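Local coordinates for protein putative NADPH:quinone oxidoreductase (Ralstonia eutropha, PDB 3IUP) that binds NADPH in a Rossmann-type nucleotide-binding domain and probably passes its hydride to quinone-type substrates, at residues 204-207 with 208-211; 210-213 with 214-217; 228-231 with 232-236; 251-254 with 255-258. All coordinates share one frame; numbering follows the deposited sequence.

Interaction 1. Residues 204-207 with 208-211; sequences RKQE and QADL. With NDP (NADPH dihydro-nicotinamide-adenine-dinucleotide phosphate), chain C.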
loop_
_atom_site.group_PDB
_atom_site.type_symbol
_atom_site.label_atom_id
_atom_site.label_comp_id
_atom_site.label_asym_id
_atom_site.label_seq_id
_atom_site.Cartn_x
_atom_site.Cartn_y
_atom_site.Cartn_z
ATOM N N ARG A 204 -2.213 -13.711 -18.361
ATOM C CA ARG A 204 -3.671 -13.859 -18.359
ATOM C C ARG A 204 -4.259 -14.791 -19.378
ATOM O O ARG A 204 -5.473 -14.983 -19.383
ATOM C CB ARG A 204 -4.368 -12.505 -18.415
ATOM C CG ARG A 204 -4.346 -11.815 -19.739
ATOM C CD ARG A 204 -5.424 -10.696 -19.691
ATOM N NE ARG A 204 -5.414 -9.817 -20.855
ATOM C CZ ARG A 204 -6.265 -8.792 -21.023
ATOM N NH1 ARG A 204 -7.221 -8.531 -20.109
ATOM N NH2 ARG A 204 -6.192 -8.022 -22.105
ATOM N N LYS A 205 -3.411 -15.368 -20.226
ATOM C CA LYS A 205 -3.846 -16.257 -21.325
ATOM C C LYS A 205 -2.784 -17.360 -21.344
ATOM O O LYS A 205 -1.588 -17.093 -21.200
ATOM C CB LYS A 205 -3.892 -15.546 -22.701
ATOM C CG LYS A 205 -5.006 -14.531 -22.912
ATOM C CD LYS A 205 -4.990 -13.887 -24.326
ATOM C CE LYS A 205 -6.152 -12.858 -24.558
ATOM N NZ LYS A 205 -6.060 -11.485 -23.885
ATOM N N GLN A 206 -3.203 -18.595 -21.566
ATOM C CA GLN A 206 -2.220 -19.661 -21.687
ATOM C C GLN A 206 -1.194 -19.469 -22.800
ATOM O O GLN A 206 -0.033 -19.799 -22.625
ATOM C CB GLN A 206 -2.923 -20.993 -21.858
ATOM C CG GLN A 206 -1.981 -22.175 -21.809
ATOM C CD GLN A 206 -1.272 -22.370 -20.480
ATOM O OE1 GLN A 206 -1.753 -21.967 -19.428
ATOM N NE2 GLN A 206 -0.093 -22.976 -20.539
ATOM N N GLU A 207 -1.591 -18.929 -23.948
ATOM C CA GLU A 207 -0.623 -18.717 -25.029
ATOM C C GLU A 207 0.531 -17.802 -24.573
ATOM O O GLU A 207 1.653 -17.872 -25.088
ATOM C CB GLU A 207 -1.305 -18.168 -26.289
ATOM C CG GLU A 207 -1.841 -16.813 -26.145
ATOM C CD GLU A 207 -2.639 -16.335 -27.361
ATOM O OE1 GLU A 207 -2.791 -17.085 -28.365
ATOM O OE2 GLU A 207 -3.118 -15.195 -27.289
ATOM N N GLN A 208 0.253 -16.919 -23.615
ATOM C CA GLN A 208 1.312 -16.092 -23.058
ATOM C C GLN A 208 2.259 -16.892 -22.180
ATOM O O GLN A 208 3.453 -16.618 -22.132
ATOM C CB GLN A 208 0.694 -14.931 -22.238
ATOM C CG GLN A 208 -0.091 -13.998 -23.086
ATOM C CD GLN A 208 -1.025 -13.080 -22.320
ATOM O OE1 GLN A 208 -0.959 -12.955 -21.074
ATOM N NE2 GLN A 208 -1.945 -12.456 -23.066
ATOM N N ALA A 209 1.729 -17.865 -21.455
ATOM C CA ALA A 209 2.564 -18.784 -20.711
ATOM C C ALA A 209 3.438 -19.617 -21.645
ATOM O O ALA A 209 4.613 -19.793 -21.397
ATOM C CB ALA A 209 1.704 -19.682 -19.793
ATOM N N ASP A 210 2.864 -20.096 -22.758
ATOM C CA ASP A 210 3.640 -20.812 -23.761
ATOM C C ASP A 210 4.832 -19.956 -24.248
ATOM O O ASP A 210 5.943 -20.464 -24.365
ATOM C CB ASP A 210 2.759 -21.155 -24.969
ATOM C CG ASP A 210 1.537 -22.020 -24.595
ATOM O OD1 ASP A 210 1.571 -22.666 -23.522
ATOM O OD2 ASP A 210 0.549 -22.048 -25.392
ATOM N N LEU A 211 4.543 -18.693 -24.570
ATOM C CA LEU A 211 5.563 -17.744 -25.036
ATOM C C LEU A 211 6.703 -17.650 -24.037
ATOM O O LEU A 211 7.855 -17.793 -24.392
ATOM C CB LEU A 211 4.955 -16.356 -25.272
ATOM C CG LEU A 211 5.943 -15.274 -25.713
ATOM C CD1 LEU A 211 6.621 -15.706 -27.030
ATOM C CD2 LEU A 211 5.267 -13.854 -25.810
HETATM P PA NDP C . 3.211 -4.303 -23.939
HETATM O O1A NDP C . 4.375 -4.885 -24.572
HETATM O O2A NDP C . 2.269 -3.503 -24.753
HETATM O O5B NDP C . 2.408 -5.595 -23.286
HETATM C C5B NDP C . 1.246 -5.295 -22.505
HETATM C C4B NDP C . 0.781 -6.555 -21.842
HETATM O O4B NDP C . -0.325 -6.187 -21.071
HETATM C C3B NDP C . 0.340 -7.638 -22.841
HETATM O O3B NDP C . 0.856 -8.926 -22.579
HETATM C C2B NDP C . -1.193 -7.690 -22.651
HETATM O O2B NDP C . -1.757 -8.993 -22.793
HETATM C C1B NDP C . -1.322 -7.205 -21.214
HETATM N N9A NDP C . -2.621 -6.585 -20.921
HETATM C C8A NDP C . -3.206 -5.579 -21.664
HETATM N N7A NDP C . -4.344 -5.202 -21.055
HETATM C C5A NDP C . -4.500 -5.950 -19.904
HETATM C C6A NDP C . -5.475 -6.008 -18.888
HETATM N N6A NDP C . -6.613 -5.292 -18.910
HETATM N N1A NDP C . -5.306 -6.898 -17.847
HETATM C C2A NDP C . -4.240 -7.741 -17.796
HETATM N N3A NDP C . -3.289 -7.680 -18.789
HETATM C C4A NDP C . -3.412 -6.810 -19.819
HETATM O O3 NDP C . 3.527 -3.356 -22.667
HETATM P PN NDP C . 4.932 -2.851 -22.208
HETATM O O1N NDP C . 5.901 -3.901 -22.012
HETATM O O2N NDP C . 5.396 -1.677 -23.021
HETATM O O5D NDP C . 4.533 -2.265 -20.740
HETATM C C5D NDP C . 4.232 -3.183 -19.679
HETATM C C4D NDP C . 3.633 -2.423 -18.500
HETATM O O4D NDP C . 4.727 -1.756 -17.837
HETATM C C3D NDP C . 2.573 -1.357 -18.845
HETATM O O3D NDP C . 1.537 -1.331 -17.884
HETATM C C2D NDP C . 3.383 -0.076 -18.740
HETATM O O2D NDP C . 2.634 1.108 -18.511
HETATM C C1D NDP C . 4.265 -0.439 -17.543
HETATM N N1N NDP C . 5.418 0.471 -17.358
HETATM C C2N NDP C . 5.390 1.253 -16.251
HETATM C C3N NDP C . 6.393 2.147 -15.984
HETATM C C7N NDP C . 6.413 2.912 -14.674
HETATM O O7N NDP C . 7.399 3.886 -14.547
HETATM N N7N NDP C . 5.541 2.727 -13.674
HETATM C C4N NDP C . 7.656 2.076 -16.751
HETATM C C5N NDP C . 7.596 1.162 -17.949
HETATM C C6N NDP C . 6.472 0.384 -18.200
HETATM P P2B NDP C . -3.079 -9.249 -23.737
HETATM O O1X NDP C . -2.559 -9.724 -25.100
HETATM O O2X NDP C . -3.943 -8.001 -23.892
HETATM O O3X NDP C . -3.843 -10.355 -22.993
HETATM O O HOH W 1 0.330 -24.792 -22.578
HETATM O O HOH W 2 -1.807 -13.076 -26.028
#
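Gln208, in the first turn of the helix, reaches back to Arg204 and to the N-cap residue Lys205, and all three side chains converge on the ribose 2'-phosphate of NADPH. At the tight end, phosphate oxygen O3X receives three donors: Lys205 NZ at 2.6 Å, Arg204 NE at 2.7 Å and Gln208 NE2 at 2.8 Å. A second bond from Arg204 NH2 to O2X lets the guanidinium hold the phosphate through two N-H groups, with the phosphorus at its edge in plane. The adenine lies over one guanidinium face, offset toward the rim, with Arg204 NH1 3.3 Å from C6A. Arg204 gets there with CG set between its backbone N and carbonyl carbon (chi1 75°) and an extended chain beyond. The carboxamide of Gln208 is pinned at both ends, because OE1 accepts the backbone N of Arg204 at 3.1 Å; its rotation is thereby fixed and NE2 is turned to the phosphate. The aliphatic part of Lys205 passes alongside this amide, CD 3.6 Å from Gln208 NE2. Such a cluster of donors, two of them cationic, suits the extra phosphate that marks NADPH.

On the exposed side the grip is slacker. Gln206 NE2 makes only a weak bond to Asp210 OD1 (3.4 Å), helped by a water that links the same two atoms, and Glu207 OE2 meets Gln208 NE2 through another water. The group sits where strand 199-203 gives way to helix 206-214 in a beta-alpha-beta unit, Gln208 and Ala209 resting on Val203 and Gln208 also touching the loop residues Ala181 and Thr365.

Interaction 2. Residues 210-213 with 214-217; sequences DLLK and AQGA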
loop_
_atom_site.group_PDB
_atom_site.type_symbol
_atom_site.label_atom_id
_atom_site.label_comp_id
_atom_site.label_asym_id
_atom_site.label_seq_id
_atom_site.Cartn_x
_atom_site.Cartn_y
_atom_site.Cartn_z
ATOM N N ASP A 210 2.864 -20.096 -22.758
ATOM C CA ASP A 210 3.640 -20.812 -23.761
ATOM C C ASP A 210 4.832 -19.956 -24.248
ATOM O O ASP A 210 5.943 -20.464 -24.365
ATOM C CB ASP A 210 2.759 -21.155 -24.969
ATOM C CG ASP A 210 1.537 -22.020 -24.595
ATOM O OD1 ASP A 210 1.571 -22.666 -23.522
ATOM O OD2 ASP A 210 0.549 -22.048 -25.392
ATOM N N LEU A 211 4.543 -18.693 -24.570
ATOM C CA LEU A 211 5.563 -17.744 -25.036
ATOM C C LEU A 211 6.703 -17.650 -24.037
ATOM O O LEU A 211 7.855 -17.793 -24.392
ATOM C CB LEU A 211 4.955 -16.356 -25.272
ATOM C CG LEU A 211 5.943 -15.274 -25.713
ATOM C CD1 LEU A 211 6.621 -15.706 -27.030
ATOM C CD2 LEU A 211 5.267 -13.854 -25.810
ATOM N N LEU A 212 6.381 -17.394 -22.770
ATOM C CA LEU A 212 7.438 -17.231 -21.785
ATOM C C LEU A 212 8.221 -18.526 -21.526
ATOM O O LEU A 212 9.430 -18.508 -21.337
ATOM C CB LEU A 212 6.849 -16.699 -20.481
ATOM C CG LEU A 212 6.471 -15.216 -20.474
ATOM C CD1 LEU A 212 5.774 -14.854 -19.150
ATOM C CD2 LEU A 212 7.728 -14.299 -20.716
ATOM N N LYS A 213 7.520 -19.656 -21.486
ATOM C CA LYS A 213 8.200 -20.937 -21.292
ATOM C C LYS A 213 9.172 -21.207 -22.434
ATOM O O LYS A 213 10.237 -21.749 -22.195
ATOM C CB LYS A 213 7.205 -22.100 -21.118
ATOM C CG LYS A 213 6.372 -22.044 -19.883
ATOM C CD LYS A 213 7.182 -22.068 -18.595
ATOM C CE LYS A 213 7.946 -23.339 -18.404
ATOM N NZ LYS A 213 8.502 -23.458 -17.008
ATOM N N ALA A 214 8.795 -20.818 -23.642
ATOM C CA ALA A 214 9.645 -20.973 -24.833
ATOM C C ALA A 214 10.882 -20.084 -24.725
ATOM O O ALA A 214 11.933 -20.437 -25.281
ATOM C CB ALA A 214 8.856 -20.655 -26.158
ATOM N N GLN A 215 10.757 -18.973 -23.983
ATOM C CA GLN A 215 11.883 -18.110 -23.694
ATOM C C GLN A 215 12.685 -18.496 -22.443
ATOM O O GLN A 215 13.578 -17.747 -21.996
ATOM C CB GLN A 215 11.399 -16.661 -23.596
ATOM C CG GLN A 215 10.729 -16.149 -24.873
ATOM C CD GLN A 215 10.254 -14.719 -24.761
ATOM O OE1 GLN A 215 10.092 -14.196 -23.633
ATOM N NE2 GLN A 215 9.928 -14.103 -25.906
ATOM N N GLY A 216 12.386 -19.662 -21.880
ATOM C CA GLY A 216 13.120 -20.153 -20.748
ATOM C C GLY A 216 12.630 -19.823 -19.342
ATOM O O GLY A 216 13.270 -20.238 -18.360
ATOM N N ALA A 217 11.482 -19.182 -19.235
ATOM C CA ALA A 217 10.903 -18.838 -17.905
ATOM C C ALA A 217 10.743 -20.095 -17.052
ATOM O O ALA A 217 10.232 -21.099 -17.518
ATOM C CB ALA A 217 9.569 -18.129 -18.055
HETATM O O HOH W 3 10.963 -22.786 -19.696
#
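A Schellman motif ends helix 206-214, with Gly216 as the C-prime residue at positive phi (91°). Its two defining bonds run backwards from the loop: Ala217 N to Leu212 O at 3.0 Å and Gly216 N to Lys213 O, also 3.0 Å. They differ in approach, since Ala217 N is tilted moderately from the Leu212 carbonyl plane, whereas Gly216 N stands well above that of Lys213. The usual apolar touch of the motif is there too, with CB of Ala217 folded against CB of Leu212 at 3.9 Å.

Outside this core, Lys213 curls round the helix end. Bends at chi2 and chi3 (both near -60°) swing NZ back to Ala217 O at 3.0 Å, and a water donates to that same oxygen and to Lys213 O, so the turn is tied a second time. Gln215, extended beyond CG, runs back along the helix past Leu211 O, so its amide lies by the leucine methyls, OE1 3.8 Å from Leu212 CD2 and NE2 bonded to Gln186 OE1 of helix 183-195. That helix also contacts the turn through Asn189, against Ala217, and on the sheet side Leu212 packs over Asn201 and Val203 of strand 199-203 and Val220 of strand 220-222.

Interaction 3. Residues 228-231 with 232-236; sequences FMQD and LTEAL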
loop_
_atom_site.group_PDB
_atom_site.type_symbol
_atom_site.label_atom_id
_atom_site.label_comp_id
_atom_site.label_asym_id
_atom_site.label_seq_id
_atom_site.Cartn_x
_atom_site.Cartn_y
_atom_site.Cartn_z
ATOM N N PHE A 228 -5.119 -21.546 -10.405
ATOM C CA PHE A 228 -4.191 -20.392 -10.301
ATOM C C PHE A 228 -3.650 -20.195 -8.891
ATOM O O PHE A 228 -2.437 -20.094 -8.696
ATOM C CB PHE A 228 -4.925 -19.123 -10.764
ATOM C CG PHE A 228 -4.102 -17.857 -10.647
ATOM C CD1 PHE A 228 -2.867 -17.768 -11.256
ATOM C CD2 PHE A 228 -4.565 -16.768 -9.910
ATOM C CE1 PHE A 228 -2.089 -16.600 -11.151
ATOM C CE2 PHE A 228 -3.799 -15.612 -9.818
ATOM C CZ PHE A 228 -2.570 -15.543 -10.427
HETATM N N MSE A 229 -4.535 -20.126 -7.904
HETATM C CA MSE A 229 -4.088 -19.842 -6.525
HETATM C C MSE A 229 -3.152 -20.938 -6.003
HETATM O O MSE A 229 -2.109 -20.666 -5.413
HETATM C CB MSE A 229 -5.254 -19.572 -5.556
HETATM C CG MSE A 229 -6.189 -18.502 -5.959
HETATM SE SE MSE A 229 -5.288 -16.699 -5.864
HETATM C CE MSE A 229 -5.637 -16.418 -3.984
ATOM N N GLN A 230 -3.490 -22.201 -6.251
ATOM C CA GLN A 230 -2.566 -23.251 -5.915
ATOM C C GLN A 230 -1.233 -23.178 -6.661
ATOM O O GLN A 230 -0.174 -23.376 -6.067
ATOM C CB GLN A 230 -3.240 -24.588 -6.167
ATOM C CG GLN A 230 -2.388 -25.825 -6.009
ATOM C CD GLN A 230 -3.200 -27.054 -6.441
ATOM O OE1 GLN A 230 -4.398 -27.143 -6.131
ATOM N NE2 GLN A 230 -2.596 -27.933 -7.232
ATOM N N ASP A 231 -1.284 -22.920 -7.972
ATOM C CA ASP A 231 -0.070 -22.844 -8.798
ATOM C C ASP A 231 0.830 -21.686 -8.277
ATOM O O ASP A 231 2.037 -21.826 -8.144
ATOM C CB ASP A 231 -0.396 -22.473 -10.263
ATOM C CG ASP A 231 -1.387 -23.411 -10.967
ATOM O OD1 ASP A 231 -1.543 -24.587 -10.553
ATOM O OD2 ASP A 231 -1.998 -22.920 -11.992
ATOM N N LEU A 232 0.197 -20.550 -7.989
ATOM C CA LEU A 232 0.915 -19.355 -7.558
ATOM C C LEU A 232 1.536 -19.588 -6.204
ATOM O O LEU A 232 2.745 -19.344 -6.004
ATOM C CB LEU A 232 -0.016 -18.116 -7.571
ATOM C CG LEU A 232 0.594 -16.818 -7.062
ATOM C CD1 LEU A 232 1.959 -16.581 -7.797
ATOM C CD2 LEU A 232 -0.379 -15.647 -7.186
ATOM N N THR A 233 0.773 -20.197 -5.310
ATOM C CA THR A 233 1.287 -20.502 -3.979
ATOM C C THR A 233 2.503 -21.438 -4.080
ATOM O O THR A 233 3.539 -21.217 -3.445
ATOM C CB THR A 233 0.204 -21.063 -3.044
ATOM O OG1 THR A 233 -0.902 -20.160 -2.944
ATOM C CG2 THR A 233 0.785 -21.351 -1.632
ATOM N N GLU A 234 2.413 -22.470 -4.925
ATOM C CA GLU A 234 3.560 -23.372 -5.109
ATOM C C GLU A 234 4.770 -22.631 -5.654
ATOM O O GLU A 234 5.856 -22.845 -5.217
ATOM C CB GLU A 234 3.256 -24.502 -6.103
ATOM C CG GLU A 234 2.213 -25.480 -5.682
ATOM C CD GLU A 234 1.856 -26.487 -6.828
ATOM O OE1 GLU A 234 2.729 -26.713 -7.702
ATOM O OE2 GLU A 234 0.714 -27.030 -6.850
ATOM N N ALA A 235 4.556 -21.802 -6.669
ATOM C CA ALA A 235 5.633 -20.976 -7.238
ATOM C C ALA A 235 6.261 -20.071 -6.169
ATOM O O ALA A 235 7.474 -19.857 -6.167
ATOM C CB ALA A 235 5.101 -20.145 -8.434
ATOM N N LEU A 236 5.416 -19.499 -5.310
ATOM C CA LEU A 236 5.923 -18.666 -4.199
ATOM C C LEU A 236 6.702 -19.466 -3.148
ATOM O O LEU A 236 7.718 -19.023 -2.643
ATOM C CB LEU A 236 4.816 -17.811 -3.610
ATOM C CG LEU A 236 4.283 -16.778 -4.599
ATOM C CD1 LEU A 236 2.968 -16.194 -4.097
ATOM C CD2 LEU A 236 5.357 -15.674 -4.855
#
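Leu232 lies beside the Phe228 ring one turn earlier, the two side chains pointing the same way with CD2 3.9 Å from CZ. Both have CG anti to the backbone N (chi1 177° in each), which sends the branched end of the leucine and the ring down the same flank of the helix. Beneath them, Leu232 N donates a short bond of 2.8 Å to Phe228 O.

Asp231 works mainly through its backbone, its carbonyl O accepting Ala235 N at 2.9 Å. Its carboxylate turns back to the start of the helix, where OD1 bonds Thr227 OG1 and OD2 bonds Ser225 OG; an acid in this first turn would probably interact well with the helix dipole. Helix 228-239 packs on the parallel sheet of the Rossmann-type domain: Phe228 and Leu232 face Ile202 of strand 199-203, and Ala235 sits over Cys221 of strand 220-222.

Glu234, on the outer side, runs alongside Gln230. Its CG crosses 3.2 Å from Gln230 O, and the amide and carboxylate planes are nearly coplanar, yet the bond from Gln230 NE2 to Glu234 OE2 is weak at 3.5 Å. The carbonyl O of Met229, a selenomethionine in this model, is gripped twice by Thr233, OG1 at 2.8 Å and N at 2.9 Å arriving from opposite faces of the carbonyl plane, so the hydroxyl is satisfied within its own helix.

Interaction 4. Residues 251-254 with 255-258; sequences GKLG and GQIL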
loop_
_atom_site.group_PDB
_atom_site.type_symbol
_atom_site.label_atom_id
_atom_site.label_comp_id
_atom_site.label_asym_id
_atom_site.label_seq_id
_atom_site.Cartn_x
_atom_site.Cartn_y
_atom_site.Cartn_z
ATOM N N GLY A 251 -8.588 -4.562 -10.426
ATOM C CA GLY A 251 -8.967 -5.905 -10.184
ATOM C C GLY A 251 -8.339 -6.551 -8.958
ATOM O O GLY A 251 -8.038 -5.884 -7.964
ATOM N N LYS A 252 -8.150 -7.856 -9.045
ATOM C CA LYS A 252 -7.891 -8.655 -7.867
ATOM C C LYS A 252 -6.484 -9.199 -7.725
ATOM O O LYS A 252 -6.185 -9.816 -6.685
ATOM C CB LYS A 252 -8.852 -9.841 -7.869
ATOM C CG LYS A 252 -10.272 -9.396 -7.621
ATOM C CD LYS A 252 -11.198 -10.616 -7.551
ATOM C CE LYS A 252 -12.660 -10.215 -7.502
ATOM N NZ LYS A 252 -13.508 -11.398 -7.133
ATOM N N LEU A 253 -5.656 -9.025 -8.745
ATOM C CA LEU A 253 -4.388 -9.733 -8.832
ATOM C C LEU A 253 -3.424 -9.341 -7.691
ATOM O O LEU A 253 -2.772 -10.187 -7.100
ATOM C CB LEU A 253 -3.723 -9.482 -10.172
ATOM C CG LEU A 253 -2.709 -10.433 -10.705
ATOM C CD1 LEU A 253 -3.079 -11.891 -10.452
ATOM C CD2 LEU A 253 -2.560 -10.098 -12.221
ATOM N N GLY A 254 -3.416 -8.060 -7.344
ATOM C CA GLY A 254 -2.521 -7.625 -6.257
ATOM C C GLY A 254 -2.810 -8.342 -4.953
ATOM O O GLY A 254 -1.877 -8.830 -4.261
ATOM N N GLY A 255 -4.088 -8.401 -4.561
ATOM C CA GLY A 255 -4.461 -9.079 -3.348
ATOM C C GLY A 255 -4.273 -10.586 -3.408
ATOM O O GLY A 255 -3.874 -11.231 -2.425
ATOM N N GLN A 256 -4.569 -11.156 -4.581
ATOM C CA GLN A 256 -4.283 -12.564 -4.792
ATOM C C GLN A 256 -2.828 -12.897 -4.519
ATOM O O GLN A 256 -2.551 -13.889 -3.858
ATOM C CB GLN A 256 -4.691 -12.981 -6.169
ATOM C CG GLN A 256 -6.200 -13.083 -6.270
ATOM C CD GLN A 256 -6.685 -13.264 -7.690
ATOM O OE1 GLN A 256 -6.038 -12.855 -8.635
ATOM N NE2 GLN A 256 -7.892 -13.793 -7.824
ATOM N N ILE A 257 -1.909 -12.085 -5.055
ATOM C CA ILE A 257 -0.486 -12.292 -4.844
ATOM C C ILE A 257 -0.140 -12.231 -3.352
ATOM O O ILE A 257 0.571 -13.103 -2.809
ATOM C CB ILE A 257 0.366 -11.295 -5.610
ATOM C CG1 ILE A 257 0.193 -11.487 -7.116
ATOM C CG2 ILE A 257 1.864 -11.437 -5.177
ATOM C CD1 ILE A 257 0.669 -10.359 -7.973
ATOM N N LEU A 258 -0.638 -11.195 -2.665
ATOM C CA LEU A 258 -0.390 -11.078 -1.223
ATOM C C LEU A 258 -0.913 -12.311 -0.490
ATOM O O LEU A 258 -0.245 -12.843 0.425
ATOM C CB LEU A 258 -1.000 -9.798 -0.668
ATOM C CG LEU A 258 -0.291 -8.518 -1.112
ATOM C CD1 LEU A 258 -1.133 -7.275 -0.774
ATOM C CD2 LEU A 258 1.143 -8.475 -0.465
HETATM O O HOH W 4 -5.907 -6.475 -5.777
#
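Leu253 O takes the shortest of the direct backbone bonds, from Ile257 N at 2.9 Å and nearly straight at the hydrogen (164°). The side chain of Ile257 crowds the same carbonyl: with CG1 anti to its own carbonyl carbon (chi1 -65°), that methylene comes to 3.2 Å from Leu253 O, and CD1 follows behind it. The apolar touch between the pair is looser, Leu253 CG to Ile257 CD1 being 4.3 Å. Two more helical bonds flank this one, Gln256 N to Lys252 O at 3.0 Å and Leu258 N to Gly254 O at 3.1 Å.

Gln256 lays its extended chain back over the beginning of the helix. Its CG passes 3.3 Å from Lys252 O, and the side chain then crosses that of Leu253 at about a right angle, which brings OE1 to 3.6 Å from Leu253 CD1. Over one face of the amide stands CB of Lys252, whose own chain runs outward, away from the turn. At the first turn a water is inserted between Gly251 O and Gly255 N, giving this early helical amide an acceptor.

Neighbours close in on the apolar groups: Leu253 and Ile257 meet Thr178, and Leu258 meets Val283 of strand 281-285. Gly251 has positive phi in the turn after strand 243-249, and Gly254 and Gly255 lie in the first turn of helix 253-266: a glycine-rich strand-turn-helix start to a beta-alpha-beta crossover of the kind from which Rossmann-type domains are built.

Overall arrangement
The four contacts belong to three helices that accompany the parallel sheet of the nucleotide-binding domain. Interactions 1 and 2 share Asp210 and Leu211 and lie on helix 206-214, centres 9 Å apart: the first holds the NADPH 2'-phosphate at the start of the helix, the second closes its far end. Interactions 3 and 4 touch directly, Phe228 CZ meeting Leu253 CD1 at 3.7 Å and Met229 SE meeting Gln256 CG at 3.8 Å, which joins helices 228-239 and 253-266. Interaction 4 approaches the cofactor too, with the Leu253 side chain about 6 Å from NADPH, whereas that of Phe228 in interaction 3 stays about 11 Å away.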